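Local coordinates for D-galactonate dehydratase family member RspA (Pantoea ananatis, PDB 3T6C), which catalyses, with low activity in vitro, the magnesium-dependent dehydration of D-gluconate to 2-dehydro-3-deoxy-D-gluconate, at residues G130-Y134 and V400-L406. Residues are numbered along the deposited sequence; the frame is centred on the assembly and turned at random.
Sequences GLPVY and VNDKPGL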
ATOM      1  N   GLY A 130      26.716 -11.394 -41.568  1.00 11.47           N
ATOM      2  CA  GLY A 130      28.108 -11.793 -41.386  1.00 12.19           C
ATOM      3  C   GLY A 130      28.655 -11.554 -39.974  1.00  9.60           C
ATOM      4  O   GLY A 130      29.874 -11.372 -39.814  1.00 13.36           O
ATOM      5  N   LEU A 131      27.790 -11.582 -38.952  1.00 12.20           N
ATOM      6  CA  LEU A 131      28.182 -11.239 -37.588  1.00  9.75           C
ATOM      7  C   LEU A 131      27.561 -12.253 -36.628  1.00 10.80           C
ATOM      8  O   LEU A 131      26.440 -12.706 -36.874  1.00 10.24           O
ATOM      9  CB  LEU A 131      27.606  -9.847 -37.229  1.00 11.17           C
ATOM     10  CG  LEU A 131      28.283  -8.661 -37.919  1.00 11.56           C
ATOM     11  CD1 LEU A 131      27.500  -7.377 -37.560  1.00 16.19           C
ATOM     12  CD2 LEU A 131      29.779  -8.516 -37.630  1.00 15.13           C
ATOM     13  N   PRO A 132      28.260 -12.553 -35.503  1.00 11.94           N
ATOM     14  CA  PRO A 132      27.637 -13.322 -34.423  1.00 10.36           C
ATOM     15  C   PRO A 132      26.399 -12.611 -33.892  1.00 11.63           C
ATOM     16  O   PRO A 132      26.367 -11.375 -33.903  1.00  9.88           O
ATOM     17  CB  PRO A 132      28.711 -13.290 -33.324  1.00 10.93           C
ATOM     18  CG  PRO A 132      30.061 -13.193 -34.097  1.00 11.49           C
ATOM     19  CD  PRO A 132      29.661 -12.184 -35.180  1.00 12.09           C
ATOM     20  N   VAL A 133      25.421 -13.375 -33.412  1.00  9.79           N
ATOM     21  CA  VAL A 133      24.237 -12.768 -32.796  1.00  8.22           C
ATOM     22  C   VAL A 133      24.664 -11.837 -31.653  1.00 10.73           C
ATOM     23  O   VAL A 133      24.084 -10.759 -31.531  1.00 10.99           O
ATOM     24  CB  VAL A 133      23.262 -13.837 -32.307  1.00 10.04           C
ATOM     25  CG1 VAL A 133      22.172 -13.231 -31.417  1.00 12.12           C
ATOM     26  CG2 VAL A 133      22.565 -14.509 -33.551  1.00 10.36           C
ATOM     27  N   TYR A 134      25.670 -12.183 -30.841  1.00  9.96           N
ATOM     28  CA  TYR A 134      26.082 -11.210 -29.772  1.00  8.36           C
ATOM     29  C   TYR A 134      26.472  -9.861 -30.300  1.00 12.42           C
ATOM     30  O   TYR A 134      26.360  -8.870 -29.572  1.00 10.34           O
ATOM     31  CB  TYR A 134      27.170 -11.805 -28.843  1.00  8.95           C
ATOM     32  CG  TYR A 134      28.498 -12.089 -29.481  1.00  9.91           C
ATOM     33  CD1 TYR A 134      29.374 -11.064 -29.799  1.00 10.20           C
ATOM     34  CD2 TYR A 134      28.899 -13.407 -29.706  1.00  9.90           C
ATOM     35  CE1 TYR A 134      30.571 -11.334 -30.388  1.00  9.74           C
ATOM     36  CE2 TYR A 134      30.123 -13.707 -30.255  1.00 10.09           C
ATOM     37  CZ  TYR A 134      30.944 -12.671 -30.606  1.00 10.67           C
ATOM     38  OH  TYR A 134      32.159 -12.934 -31.174  1.00 13.56           O
ATOM     39  N   VAL A 400      33.109 -18.393 -26.553  1.00 12.52           N
ATOM     40  CA  VAL A 400      32.314 -18.698 -27.756  1.00 15.23           C
ATOM     41  C   VAL A 400      33.124 -18.322 -28.987  1.00 14.51           C
ATOM     42  O   VAL A 400      33.933 -17.381 -28.940  1.00 13.64           O
ATOM     43  CB  VAL A 400      30.905 -17.999 -27.786  1.00 18.41           C
ATOM     44  CG1 VAL A 400      30.136 -18.347 -26.497  1.00 20.31           C
ATOM     45  CG2 VAL A 400      31.031 -16.540 -27.935  1.00 20.37           C
ATOM     46  N   ASN A 401      32.899 -19.035 -30.086  1.00 11.29           N
ATOM     47  CA  ASN A 401      33.585 -18.629 -31.292  1.00 12.05           C
ATOM     48  C   ASN A 401      32.982 -17.356 -31.869  1.00 10.59           C
ATOM     49  O   ASN A 401      31.914 -16.861 -31.440  1.00 13.09           O
ATOM     50  CB  ASN A 401      33.591 -19.750 -32.343  1.00 11.39           C
ATOM     51  CG  ASN A 401      32.210 -20.069 -32.874  1.00 13.04           C
ATOM     52  OD1 ASN A 401      31.533 -19.218 -33.450  1.00 13.46           O
ATOM     53  ND2 ASN A 401      31.796 -21.313 -32.702  1.00 12.49           N
ATOM     54  N   ASP A 402      33.671 -16.846 -32.892  1.00 10.99           N
ATOM     55  CA  ASP A 402      33.292 -15.603 -33.567  1.00 13.14           C
ATOM     56  C   ASP A 402      32.543 -15.753 -34.903  1.00 13.96           C
ATOM     57  O   ASP A 402      32.559 -14.804 -35.701  1.00 12.69           O
ATOM     58  CB  ASP A 402      34.422 -14.543 -33.617  1.00 17.77           C
ATOM     59  CG  ASP A 402      35.539 -14.951 -34.508  1.00 24.13           C
ATOM     60  OD1 ASP A 402      35.440 -16.024 -35.129  1.00 23.29           O
ATOM     61  OD2 ASP A 402      36.524 -14.181 -34.586  1.00 34.20           O
ATOM     62  N   LYS A 403      32.079 -16.970 -35.209  1.00 12.63           N
ATOM     63  CA  LYS A 403      31.444 -17.245 -36.504  1.00 11.51           C
ATOM     64  C   LYS A 403      30.071 -16.560 -36.532  1.00 11.37           C
ATOM     65  O   LYS A 403      29.453 -16.300 -35.487  1.00 11.53           O
ATOM     66  CB  LYS A 403      31.279 -18.742 -36.685  1.00 13.82           C
ATOM     67  CG  LYS A 403      32.610 -19.532 -36.746  1.00 18.49           C
ATOM     68  CD  LYS A 403      32.391 -21.062 -37.121  1.00 45.03           C
ATOM     69  CE  LYS A 403      31.371 -21.818 -36.190  1.00 50.23           C
ATOM     70  NZ  LYS A 403      30.776 -23.157 -36.660  1.00 51.58           N
ATOM     71  N   PRO A 404      29.534 -16.323 -37.721  1.00 12.05           N
ATOM     72  CA  PRO A 404      28.250 -15.593 -37.801  1.00  9.80           C
ATOM     73  C   PRO A 404      27.088 -16.384 -37.258  1.00 10.39           C
ATOM     74  O   PRO A 404      27.089 -17.628 -37.121  1.00 12.91           O
ATOM     75  CB  PRO A 404      28.043 -15.394 -39.311  1.00 12.28           C
ATOM     76  CG  PRO A 404      29.482 -15.463 -39.897  1.00 16.79           C
ATOM     77  CD  PRO A 404      30.154 -16.531 -39.042  1.00 15.12           C
ATOM     78  N   GLY A 405      26.069 -15.636 -36.925  1.00  9.88           N
ATOM     79  CA  GLY A 405      24.876 -16.243 -36.349  1.00 11.24           C
ATOM     80  C   GLY A 405      25.151 -16.748 -34.941  1.00  7.94           C
ATOM     81  O   GLY A 405      25.852 -16.075 -34.153  1.00 10.18           O
ATOM     82  N   LEU A 406      24.620 -17.923 -34.613  1.00  9.95           N
ATOM     83  CA  LEU A 406      24.908 -18.503 -33.303  1.00 10.45           C
ATOM     84  C   LEU A 406      26.234 -19.292 -33.278  1.00 10.52           C
ATOM     85  O   LEU A 406      26.615 -19.847 -32.226  1.00 12.08           O
ATOM     86  CB  LEU A 406      23.727 -19.346 -32.804  1.00 11.99           C
ATOM     87  CG  LEU A 406      22.492 -18.513 -32.400  1.00 10.77           C
ATOM     88  CD1 LEU A 406      21.305 -19.473 -32.136  1.00 11.89           C
ATOM     89  CD2 LEU A 406      22.813 -17.729 -31.135  1.00 10.76           C
TER
HETATM   90  O   HOH W   1      33.907 -14.674 -29.932  1.00 15.27           O
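Pro132 and Gly405 form a single, isolated bridge of parallel type between two loops, in which Gly405 supplies both the donor and the acceptor. Its N binds Leu131 O at 3.0 Å and its O receives Val133 N at 2.8 Å. The bridge joins the end of helix 108-129, closed by a Schellman motif with Gly130 at C-prime, to the loop that follows strand 397-399 of the enolase-superfamily barrel domain, away from the active site. OD1 of Asp123, in helix 108-129, accepts a hydrogen bond from Leu406 N.

The Pro132 ring packs against the carbonyl oxygens of Asp402 and Lys403, its CG 3.4 Å from Asp402 O. Asn401 OD1 accepts a bond from Lys403 N, two residues on, an Asx turn. With CG1 anti to the backbone N (chi1 168°), CG2 of Val133 lies beside that N and meets Leu406 CD2 at 4.0 Å. Pro132 CB covers one face of the Tyr134 ring near its rim, Asn401 O lies at the ring edge, and Val400 CG2 approaches CE2 of Tyr134 obliquely at 3.8 Å. Helix 355-367 backs this corner through His363 and Leu366. A water joins the segments, 2.8 Å from Tyr134 OH and donating to Val400 O at 2.9 Å.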